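Local atomic coordinates of putative methylthioribose-1-phosphate isomerase (Pyrococcus horikoshii OT3, PDB entry 6A34), a protein that probably catalyses the interconversion of 5-methylthioribose 1-phosphate and 5-methylthioribulose 1-phosphate, an aldose-ketose type isomerisation in the methionine salvage pathway. Residues A[105-108]-A[109-113]; A[232-236]-A[237-241]; A[342-345]-A[346-349]. One frame throughout, in Å; residues are numbered along the deposited sequence.

Contact 1: A[105-108]-A[109-113]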
ATOM      1  N   ASN A 105      15.311 -17.780 -15.749  1.00 53.05           N
ATOM      2  CA  ASN A 105      14.937 -19.203 -15.857  1.00 56.07           C
ATOM      3  C   ASN A 105      14.666 -19.571 -17.314  1.00 52.72           C
ATOM      4  O   ASN A 105      14.919 -20.702 -17.690  1.00 48.38           O
ATOM      5  CB  ASN A 105      13.691 -19.572 -15.049  1.00 57.33           C
ATOM      6  CG  ASN A 105      13.966 -19.712 -13.569  1.00 61.61           C
ATOM      7  OD1 ASN A 105      13.650 -20.741 -12.977  1.00 56.86           O
ATOM      8  ND2 ASN A 105      14.561 -18.691 -12.971  1.00 67.90           N
ATOM      9  N   LEU A 106      14.123 -18.604 -18.075  1.00 51.35           N
ATOM     10  CA  LEU A 106      13.957 -18.652 -19.525  1.00 51.68           C
ATOM     11  C   LEU A 106      15.262 -19.110 -20.191  1.00 53.27           C
ATOM     12  O   LEU A 106      15.267 -20.103 -20.931  1.00 47.19           O
ATOM     13  CB  LEU A 106      13.559 -17.260 -20.016  1.00 53.35           C
ATOM     14  CG  LEU A 106      13.426 -17.104 -21.529  1.00 54.21           C
ATOM     15  CD1 LEU A 106      12.291 -17.934 -22.053  1.00 48.13           C
ATOM     16  CD2 LEU A 106      13.196 -15.654 -21.905  1.00 62.94           C
ATOM     17  N   PHE A 107      16.350 -18.387 -19.893  1.00 51.82           N
ATOM     18  CA  PHE A 107      17.659 -18.629 -20.443  1.00 53.87           C
ATOM     19  C   PHE A 107      18.154 -19.996 -19.964  1.00 51.43           C
ATOM     20  O   PHE A 107      18.575 -20.787 -20.771  1.00 49.97           O
ATOM     21  CB  PHE A 107      18.638 -17.514 -20.057  1.00 67.35           C
ATOM     22  CG  PHE A 107      19.844 -17.397 -20.957  1.00 83.20           C
ATOM     23  CD1 PHE A 107      20.874 -18.332 -20.901  1.00 95.31           C
ATOM     24  CD2 PHE A 107      19.961 -16.349 -21.866  1.00 96.95           C
ATOM     25  CE1 PHE A 107      21.980 -18.226 -21.737  1.00101.29           C
ATOM     26  CE2 PHE A 107      21.074 -16.240 -22.692  1.00101.94           C
ATOM     27  CZ  PHE A 107      22.080 -17.181 -22.634  1.00 99.87           C
ATOM     28  N   TRP A 108      18.103 -20.268 -18.655  1.00 53.02           N
ATOM     29  CA  TRP A 108      18.513 -21.584 -18.156  1.00 57.31           C
ATOM     30  C   TRP A 108      17.817 -22.677 -18.981  1.00 53.18           C
ATOM     31  O   TRP A 108      18.471 -23.604 -19.415  1.00 49.68           O
ATOM     32  CB  TRP A 108      18.203 -21.811 -16.672  1.00 65.49           C
ATOM     33  CG  TRP A 108      18.987 -20.992 -15.696  1.00 83.74           C
ATOM     34  CD1 TRP A 108      20.212 -20.411 -15.874  1.00 82.65           C
ATOM     35  CD2 TRP A 108      18.587 -20.697 -14.340  1.00 96.21           C
ATOM     36  NE1 TRP A 108      20.587 -19.751 -14.734  1.00 90.82           N
ATOM     37  CE2 TRP A 108      19.612 -19.904 -13.775  1.00 96.48           C
ATOM     38  CE3 TRP A 108      17.462 -21.010 -13.557  1.00 90.29           C
ATOM     39  CZ2 TRP A 108      19.535 -19.426 -12.462  1.00 93.85           C
ATOM     40  CZ3 TRP A 108      17.388 -20.531 -12.265  1.00 87.28           C
ATOM     41  CH2 TRP A 108      18.415 -19.751 -11.727  1.00 87.66           C
ATOM     42  N   ALA A 109      16.492 -22.566 -19.149  1.00 41.85           N
ATOM     43  CA  ALA A 109      15.684 -23.662 -19.656  1.00 43.34           C
ATOM     44  C   ALA A 109      16.048 -23.950 -21.116  1.00 44.00           C
ATOM     45  O   ALA A 109      16.284 -25.116 -21.479  1.00 41.80           O
ATOM     46  CB  ALA A 109      14.223 -23.344 -19.513  1.00 46.91           C
ATOM     47  N   LEU A 110      16.103 -22.881 -21.920  1.00 39.96           N
ATOM     48  CA  LEU A 110      16.391 -22.975 -23.316  1.00 41.72           C
ATOM     49  C   LEU A 110      17.798 -23.512 -23.527  1.00 45.07           C
ATOM     50  O   LEU A 110      17.985 -24.408 -24.328  1.00 51.77           O
ATOM     51  CB  LEU A 110      16.252 -21.607 -23.981  1.00 40.45           C
ATOM     52  CG  LEU A 110      14.822 -21.098 -24.085  1.00 43.82           C
ATOM     53  CD1 LEU A 110      14.790 -19.717 -24.732  1.00 43.10           C
ATOM     54  CD2 LEU A 110      13.951 -22.084 -24.848  1.00 41.15           C
ATOM     55  N   ASN A 111      18.767 -22.928 -22.828  1.00 42.77           N
ATOM     56  CA  ASN A 111      20.153 -23.331 -22.935  1.00 43.42           C
ATOM     57  C   ASN A 111      20.371 -24.790 -22.514  1.00 36.29           C
ATOM     58  O   ASN A 111      21.254 -25.455 -23.027  1.00 41.34           O
ATOM     59  CB  ASN A 111      21.067 -22.438 -22.097  1.00 51.12           C
ATOM     60  CG  ASN A 111      21.909 -21.571 -22.995  1.00 61.56           C
ATOM     61  OD1 ASN A 111      21.463 -20.514 -23.444  1.00 70.76           O
ATOM     62  ND2 ASN A 111      23.092 -22.069 -23.323  1.00 65.76           N
ATOM     63  N   ARG A 112      19.644 -25.241 -21.501  1.00 36.26           N
ATOM     64  CA  ARG A 112      19.692 -26.631 -21.041  1.00 40.68           C
ATOM     65  C   ARG A 112      19.299 -27.590 -22.184  1.00 42.66           C
ATOM     66  O   ARG A 112      19.888 -28.661 -22.325  1.00 39.57           O
ATOM     67  CB  ARG A 112      18.733 -26.796 -19.863  1.00 41.46           C
ATOM     68  CG  ARG A 112      18.665 -28.201 -19.285  1.00 43.43           C
ATOM     69  CD  ARG A 112      17.841 -28.244 -18.007  1.00 42.38           C
ATOM     70  NE  ARG A 112      17.524 -29.607 -17.592  1.00 38.71           N
ATOM     71  CZ  ARG A 112      16.965 -29.895 -16.445  1.00 39.61           C
ATOM     72  NH1 ARG A 112      16.573 -28.899 -15.664  1.00 42.08           N
ATOM     73  NH2 ARG A 112      16.804 -31.155 -16.070  1.00 39.79           N
ATOM     74  N   ILE A 113      18.297 -27.198 -22.985  1.00 38.40           N
ATOM     75  CA  ILE A 113      17.804 -28.042 -24.076  1.00 39.45           C
ATOM     76  C   ILE A 113      18.738 -27.942 -25.294  1.00 42.26           C
ATOM     77  O   ILE A 113      19.200 -28.958 -25.796  1.00 40.68           O
ATOM     78  CB  ILE A 113      16.356 -27.678 -24.400  1.00 35.11           C
ATOM     79  CG1 ILE A 113      15.475 -28.003 -23.190  1.00 34.39           C
ATOM     80  CG2 ILE A 113      15.913 -28.373 -25.686  1.00 35.27           C
ATOM     81  CD1 ILE A 113      14.015 -27.731 -23.411  1.00 37.60           C
TER
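Leu106 and Leu110, one helical turn apart, lie side by side and point the same way, their CD1 methyls 4.1 Å from each other. This is the tight side of the contact: both leucines are buried against Ala66 of helix 59-76, and Leu110 also reaches Tyr93 and Leu96 of helix 82-97. The leucine pair sits on consecutive turns because the backbone is regularly helical, as the bond from Leu110 N to Leu106 O (3.1 Å, 169° at the hydrogen) and that from Asn111 N to Phe107 O (3.0 Å) attest. The solvent-facing side carries Phe107 and Asn111. With CG of Phe107 anti to the backbone N (chi1 -159°), the ring runs alongside the Asn111 amide, the two planes only 8° apart, and Phe107 CE1 comes within 2.9 Å of Asn111 OD1. That oxygen accepts a hydrogen bond from Tyr93 OH. Were Asn111 an alanine, the Tyr93 hydroxyl would probably lose this acceptor and the Phe107 ring the amide alongside it. Further round, exposed Trp108 touches Ser282, whereas Arg112 forms salt bridges with Glu135 and Glu142 of helix 125-157. The chemistry thus implies leucines buried against two helices and polar ties from Asn111 and Arg112 to Tyr93, Glu135 and Glu142.

Contact 2: A[232-236]-A[237-241]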
ATOM      1  N   PHE A 232      -0.362  -3.130  11.663  1.00 33.66           N
ATOM      2  CA  PHE A 232      -1.488  -3.085  12.554  1.00 33.94           C
ATOM      3  C   PHE A 232      -1.892  -4.508  12.956  1.00 27.43           C
ATOM      4  O   PHE A 232      -2.037  -4.838  14.135  1.00 27.04           O
ATOM      5  CB  PHE A 232      -2.660  -2.351  11.899  1.00 39.52           C
ATOM      6  CG  PHE A 232      -3.861  -2.278  12.808  1.00 43.65           C
ATOM      7  CD1 PHE A 232      -3.930  -1.316  13.804  1.00 40.76           C
ATOM      8  CD2 PHE A 232      -4.881  -3.218  12.711  1.00 46.07           C
ATOM      9  CE1 PHE A 232      -5.030  -1.245  14.641  1.00 44.47           C
ATOM     10  CE2 PHE A 232      -5.967  -3.173  13.576  1.00 48.91           C
ATOM     11  CZ  PHE A 232      -6.046  -2.170  14.524  1.00 50.02           C
ATOM     12  N   VAL A 233      -2.035  -5.389  11.977  1.00 27.85           N
ATOM     13  CA  VAL A 233      -2.468  -6.713  12.323  1.00 28.92           C
ATOM     14  C   VAL A 233      -1.393  -7.420  13.151  1.00 28.73           C
ATOM     15  O   VAL A 233      -1.746  -8.281  13.960  1.00 29.71           O
ATOM     16  CB  VAL A 233      -2.953  -7.536  11.121  1.00 27.88           C
ATOM     17  CG1 VAL A 233      -4.075  -6.800  10.416  1.00 27.53           C
ATOM     18  CG2 VAL A 233      -1.864  -7.906  10.147  1.00 30.52           C
ATOM     19  N   MET A 234      -0.120  -7.061  12.952  1.00 26.45           N
ATOM     20  CA  MET A 234       0.975  -7.624  13.762  1.00 31.55           C
ATOM     21  C   MET A 234       0.851  -7.091  15.192  1.00 30.90           C
ATOM     22  O   MET A 234       0.908  -7.879  16.142  1.00 30.75           O
ATOM     23  CB  MET A 234       2.368  -7.253  13.224  1.00 29.43           C
ATOM     24  CG  MET A 234       2.734  -7.922  11.896  1.00 29.23           C
ATOM     25  SD  MET A 234       4.459  -7.598  11.453  1.00 30.48           S
ATOM     26  CE  MET A 234       4.339  -7.396   9.674  1.00 29.19           C
ATOM     27  N   GLN A 235       0.678  -5.764  15.301  1.00 27.15           N
ATOM     28  CA  GLN A 235       0.541  -5.066  16.572  1.00 32.28           C
ATOM     29  C   GLN A 235      -0.629  -5.625  17.385  1.00 30.76           C
ATOM     30  O   GLN A 235      -0.543  -5.704  18.569  1.00 29.01           O
ATOM     31  CB  GLN A 235       0.274  -3.576  16.335  1.00 34.49           C
ATOM     32  CG  GLN A 235       0.297  -2.699  17.589  1.00 36.01           C
ATOM     33  CD  GLN A 235      -0.417  -1.389  17.312  1.00 39.86           C
ATOM     34  OE1 GLN A 235      -1.479  -1.362  16.694  1.00 46.81           O
ATOM     35  NE2 GLN A 235       0.189  -0.277  17.689  1.00 32.77           N
ATOM     36  N   GLN A 236      -1.736  -5.979  16.728  1.00 30.01           N
ATOM     37  CA  GLN A 236      -2.921  -6.410  17.469  1.00 30.94           C
ATOM     38  C   GLN A 236      -2.792  -7.868  17.870  1.00 28.26           C
ATOM     39  O   GLN A 236      -3.709  -8.364  18.475  1.00 30.01           O
ATOM     40  CB  GLN A 236      -4.211  -6.255  16.669  1.00 32.86           C
ATOM     41  CG  GLN A 236      -4.528  -4.816  16.317  1.00 39.18           C
ATOM     42  CD  GLN A 236      -4.714  -4.019  17.575  1.00 44.54           C
ATOM     43  OE1 GLN A 236      -3.968  -3.063  17.817  1.00 49.96           O
ATOM     44  NE2 GLN A 236      -5.681  -4.435  18.390  1.00 45.91           N
ATOM     45  N   GLY A 237      -1.682  -8.545  17.545  1.00 30.31           N
ATOM     46  CA  GLY A 237      -1.507  -9.978  17.973  1.00 27.00           C
ATOM     47  C   GLY A 237      -2.130 -10.955  16.967  1.00 27.55           C
ATOM     48  O   GLY A 237      -2.233 -12.160  17.235  1.00 25.31           O
ATOM     49  N   PHE A 238      -2.487 -10.463  15.771  1.00 28.58           N
ATOM     50  CA  PHE A 238      -3.212 -11.282  14.783  1.00 30.02           C
ATOM     51  C   PHE A 238      -2.290 -12.137  13.886  1.00 28.91           C
ATOM     52  O   PHE A 238      -2.791 -12.849  13.041  1.00 30.75           O
ATOM     53  CB  PHE A 238      -4.130 -10.404  13.936  1.00 29.03           C
ATOM     54  CG  PHE A 238      -5.202  -9.660  14.679  1.00 30.98           C
ATOM     55  CD1 PHE A 238      -5.658 -10.091  15.920  1.00 32.31           C
ATOM     56  CD2 PHE A 238      -5.816  -8.566  14.086  1.00 31.53           C
ATOM     57  CE1 PHE A 238      -6.665  -9.401  16.580  1.00 33.10           C
ATOM     58  CE2 PHE A 238      -6.834  -7.890  14.738  1.00 34.47           C
ATOM     59  CZ  PHE A 238      -7.256  -8.306  15.987  1.00 35.40           C
ATOM     60  N   VAL A 239      -0.967 -12.103  14.083  1.00 30.26           N
ATOM     61  CA  VAL A 239      -0.021 -12.814  13.215  1.00 27.80           C
ATOM     62  C   VAL A 239       0.977 -13.634  14.059  1.00 30.30           C
ATOM     63  O   VAL A 239       1.748 -13.065  14.846  1.00 32.66           O
ATOM     64  CB  VAL A 239       0.751 -11.840  12.314  1.00 29.98           C
ATOM     65  CG1 VAL A 239       1.722 -12.589  11.390  1.00 30.12           C
ATOM     66  CG2 VAL A 239      -0.166 -10.889  11.540  1.00 29.48           C
ATOM     67  N   ASP A 240       1.027 -14.948  13.795  1.00 27.76           N
ATOM     68  CA  ASP A 240       1.909 -15.879  14.474  1.00 30.03           C
ATOM     69  C   ASP A 240       3.248 -16.024  13.738  1.00 28.13           C
ATOM     70  O   ASP A 240       4.248 -16.274  14.362  1.00 30.05           O
ATOM     71  CB  ASP A 240       1.196 -17.222  14.685  1.00 31.89           C
ATOM     72  CG  ASP A 240      -0.125 -17.115  15.448  1.00 33.08           C
ATOM     73  OD1 ASP A 240      -0.160 -16.426  16.499  1.00 30.85           O
ATOM     74  OD2 ASP A 240      -1.138 -17.704  14.972  1.00 37.52           O
ATOM     75  N   ALA A 241       3.262 -15.888  12.407  1.00 28.76           N
ATOM     76  CA  ALA A 241       4.493 -15.912  11.635  1.00 27.44           C
ATOM     77  C   ALA A 241       4.249 -15.294  10.261  1.00 29.37           C
ATOM     78  O   ALA A 241       3.113 -15.193   9.807  1.00 32.99           O
ATOM     79  CB  ALA A 241       5.003 -17.324  11.507  1.00 29.73           C
TER
HETATM   80  O   HOH W   1       0.808 -10.611  15.926  1.00 26.81           O
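Phe238 packs back on the helix end it has just left. CB lies 3.2 Å from Val233 O and 4.2 Å from Val233 CB. CG is directed back over the last turn, anti to the carbonyl carbon (chi1 -61°), which brings one ring face against Gln236: CB of that residue stands 3.6 Å from the ring centroid and 12° off the normal, a CH-pi contact. Of the outer atoms, CD1 and CE1 pass near Gln236 O, while CD2, CE2 and CZ meet Gln236 CB. The backbone closes a Schellman motif at Gly237, which has positive phi (87°): Phe238 N bonds to Val233 O at 2.9 Å, nearly in line with the carbonyl, and Gly237 N reaches Met234 O from above the carbonyl plane. A water donates to Met234 O and accepts from Val239 N, bridging the turn. Beyond it, Val239 CG2 meets Val233 CG2 at 3.7 Å and Met234 CG more loosely. Both valines touch Leu164 of strand 161-165 and Trp197 of strand 193-199, and Met234 packs on helix 261-270. The turn joins helix 230-235 to strand 241-244, and Tyr319 of the second subunit packs on Phe238, at the dimer interface.

Contact 3: A[342-345]-A[346-349]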
ATOM      1  N   TRP A 342      19.331 -22.209   8.931  1.00 36.96           N
ATOM      2  CA  TRP A 342      19.277 -21.459  10.150  1.00 34.27           C
ATOM      3  C   TRP A 342      20.488 -20.521  10.226  1.00 34.97           C
ATOM      4  O   TRP A 342      21.481 -20.716   9.526  1.00 34.40           O
ATOM      5  CB  TRP A 342      19.239 -22.454  11.312  1.00 30.00           C
ATOM      6  CG  TRP A 342      18.075 -23.386  11.253  1.00 31.02           C
ATOM      7  CD1 TRP A 342      18.124 -24.737  11.036  1.00 29.74           C
ATOM      8  CD2 TRP A 342      16.677 -23.056  11.422  1.00 28.92           C
ATOM      9  NE1 TRP A 342      16.867 -25.261  11.069  1.00 27.58           N
ATOM     10  CE2 TRP A 342      15.957 -24.263  11.303  1.00 27.99           C
ATOM     11  CE3 TRP A 342      15.967 -21.872  11.626  1.00 29.06           C
ATOM     12  CZ2 TRP A 342      14.571 -24.325  11.421  1.00 29.34           C
ATOM     13  CZ3 TRP A 342      14.594 -21.930  11.748  1.00 31.02           C
ATOM     14  CH2 TRP A 342      13.905 -23.138  11.637  1.00 31.77           C
ATOM     15  N   PRO A 343      20.461 -19.456  11.057  1.00 35.65           N
ATOM     16  CA  PRO A 343      21.648 -18.616  11.241  1.00 38.32           C
ATOM     17  C   PRO A 343      22.763 -19.481  11.838  1.00 35.59           C
ATOM     18  O   PRO A 343      22.467 -20.416  12.548  1.00 33.67           O
ATOM     19  CB  PRO A 343      21.222 -17.507  12.208  1.00 37.61           C
ATOM     20  CG  PRO A 343      19.706 -17.646  12.353  1.00 37.50           C
ATOM     21  CD  PRO A 343      19.328 -19.033  11.883  1.00 37.28           C
ATOM     22  N   PRO A 344      24.036 -19.209  11.540  1.00 39.74           N
ATOM     23  CA  PRO A 344      24.510 -18.110  10.709  1.00 38.27           C
ATOM     24  C   PRO A 344      24.404 -18.521   9.239  1.00 36.50           C
ATOM     25  O   PRO A 344      24.835 -19.622   8.884  1.00 38.04           O
ATOM     26  CB  PRO A 344      25.959 -17.869  11.154  1.00 41.36           C
ATOM     27  CG  PRO A 344      26.361 -19.188  11.804  1.00 42.93           C
ATOM     28  CD  PRO A 344      25.090 -19.774  12.385  1.00 42.44           C
ATOM     29  N   PHE A 345      23.774 -17.666   8.422  1.00 35.11           N
ATOM     30  CA  PHE A 345      23.354 -18.053   7.079  1.00 36.38           C
ATOM     31  C   PHE A 345      24.559 -18.264   6.162  1.00 36.99           C
ATOM     32  O   PHE A 345      24.533 -19.177   5.340  1.00 38.16           O
ATOM     33  CB  PHE A 345      22.364 -17.054   6.472  1.00 34.57           C
ATOM     34  CG  PHE A 345      21.062 -17.013   7.225  1.00 32.40           C
ATOM     35  CD1 PHE A 345      20.245 -18.119   7.268  1.00 32.98           C
ATOM     36  CD2 PHE A 345      20.712 -15.906   7.969  1.00 32.38           C
ATOM     37  CE1 PHE A 345      19.088 -18.104   8.015  1.00 36.88           C
ATOM     38  CE2 PHE A 345      19.551 -15.888   8.711  1.00 33.52           C
ATOM     39  CZ  PHE A 345      18.743 -16.988   8.734  1.00 36.06           C
ATOM     40  N   LYS A 346      25.570 -17.404   6.280  1.00 39.82           N
ATOM     41  CA  LYS A 346      26.752 -17.462   5.412  1.00 47.20           C
ATOM     42  C   LYS A 346      27.307 -18.899   5.416  1.00 45.21           C
ATOM     43  O   LYS A 346      27.369 -19.562   4.364  1.00 48.63           O
ATOM     44  CB  LYS A 346      27.761 -16.410   5.881  1.00 49.49           C
ATOM     45  CG  LYS A 346      28.995 -16.243   5.011  1.00 57.26           C
ATOM     46  CD  LYS A 346      29.832 -15.019   5.406  1.00 61.75           C
ATOM     47  CE  LYS A 346      31.102 -14.852   4.587  1.00 65.91           C
ATOM     48  NZ  LYS A 346      30.851 -14.983   3.129  1.00 64.35           N
ATOM     49  N   ARG A 347      27.628 -19.379   6.623  1.00 42.83           N
ATOM     50  CA  ARG A 347      28.214 -20.677   6.870  1.00 42.00           C
ATOM     51  C   ARG A 347      27.257 -21.792   6.455  1.00 39.42           C
ATOM     52  O   ARG A 347      27.677 -22.734   5.813  1.00 39.06           O
ATOM     53  CB  ARG A 347      28.532 -20.794   8.364  1.00 46.02           C
ATOM     54  CG  ARG A 347      29.099 -22.135   8.803  1.00 47.75           C
ATOM     55  CD  ARG A 347      29.599 -22.091  10.236  1.00 50.55           C
ATOM     56  NE  ARG A 347      28.596 -22.590  11.155  1.00 51.88           N
ATOM     57  CZ  ARG A 347      28.371 -22.106  12.376  1.00 57.17           C
ATOM     58  NH1 ARG A 347      29.137 -21.144  12.882  1.00 49.26           N
ATOM     59  NH2 ARG A 347      27.324 -22.557  13.054  1.00 59.77           N
ATOM     60  N   ASN A 348      25.982 -21.693   6.860  1.00 38.05           N
ATOM     61  CA  ASN A 348      25.038 -22.788   6.626  1.00 40.70           C
ATOM     62  C   ASN A 348      24.615 -22.840   5.163  1.00 39.86           C
ATOM     63  O   ASN A 348      24.303 -23.933   4.700  1.00 42.26           O
ATOM     64  CB  ASN A 348      23.851 -22.791   7.587  1.00 40.47           C
ATOM     65  CG  ASN A 348      24.296 -23.185   8.978  1.00 42.10           C
ATOM     66  OD1 ASN A 348      25.136 -24.067   9.109  1.00 43.12           O
ATOM     67  ND2 ASN A 348      23.813 -22.496  10.001  1.00 36.05           N
ATOM     68  N   LEU A 349      24.635 -21.706   4.445  1.00 42.70           N
ATOM     69  CA  LEU A 349      24.279 -21.747   3.034  1.00 46.45           C
ATOM     70  C   LEU A 349      25.388 -22.459   2.259  1.00 47.96           C
ATOM     71  O   LEU A 349      25.048 -23.296   1.416  1.00 46.09           O
ATOM     72  CB  LEU A 349      24.009 -20.357   2.452  1.00 41.51           C
ATOM     73  CG  LEU A 349      22.621 -19.797   2.763  1.00 43.38           C
ATOM     74  CD1 LEU A 349      22.546 -18.312   2.442  1.00 44.10           C
ATOM     75  CD2 LEU A 349      21.543 -20.560   2.018  1.00 45.51           C
TER
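Asn348 turns its amide back toward the loop that precedes its own helix, and ND2 donates to Trp342 O at 3.0 Å. The bond is nearly straight at the hydrogen (167°), and the acceptor lies close to the plane of the Asn348 amide. At the acceptor the geometry is different, for the donor stands above the Trp342 carbonyl plane rather than on a lone pair. Placing CG of Asn348 anti to its carbonyl carbon (chi1 -71°) swings the amide toward the start of the helix, where Asn348 ND2 passes 3.8 Å from Pro344 CD. The same residue is gripped a second time through its backbone, since Asn348 N bonds to Pro344 O at 3.1 Å in the carbonyl plane. Side chain and backbone of Asn348 together tie the first turn to the segment ahead of it.

Arg347 approaches Pro344 differently. Its chain bends at chi3 (96°) and lays one face of the guanidinium over the proline ring, Pro344 CG being 3.6 Å from Arg347 NH1 and displaced toward the rim of the flat group. Both residues are at the surface, and the contact is one of hydrocarbon against a flat cation; both also touch a crystal neighbour, which may influence the pose of the guanidinium.

The Phe345 ring, by contrast, is buried, with Pro343 N above one face and His328 and Leu331 nearby; Phe345 CB lies 4.2 Å from Leu349 CD1, one turn on. Leu349 N bonds to Phe345 O at 2.7 Å, and Leu349 continues to Val341 and Met286.

The whole is a helix N-terminus entered through a Pro-Pro step with a cis peptide bond before the second proline, Pro344, which is the N-cap of helix 345-354; it joins edge strand 339-341 of the main sheet to the C-terminal helix.

How the contacts relate
The three contacts follow in series along the chain, none touching another. Contact 1 lies closest to the predicted substrate site: the side chain of Asn105 is about 4 Å from that of Ala59, and that of Leu106 about 5 Å from that of Arg100. Contacts 2 and 3 lie away from the predicted substrate-binding and catalytic residues, but Phe238 and Trp342 each have a side chain about 4 Å from a bound hexanediol, probably from the crystallisation liquor. Contacts 1 and 2 are on opposite sides of the chain's centre, their centres 41 Å apart. Contact 3 is 29 Å from contact 1 and 27 Å from contact 2, centre to centre; nearest atoms of contacts 2 and 3 are about 11 Å apart.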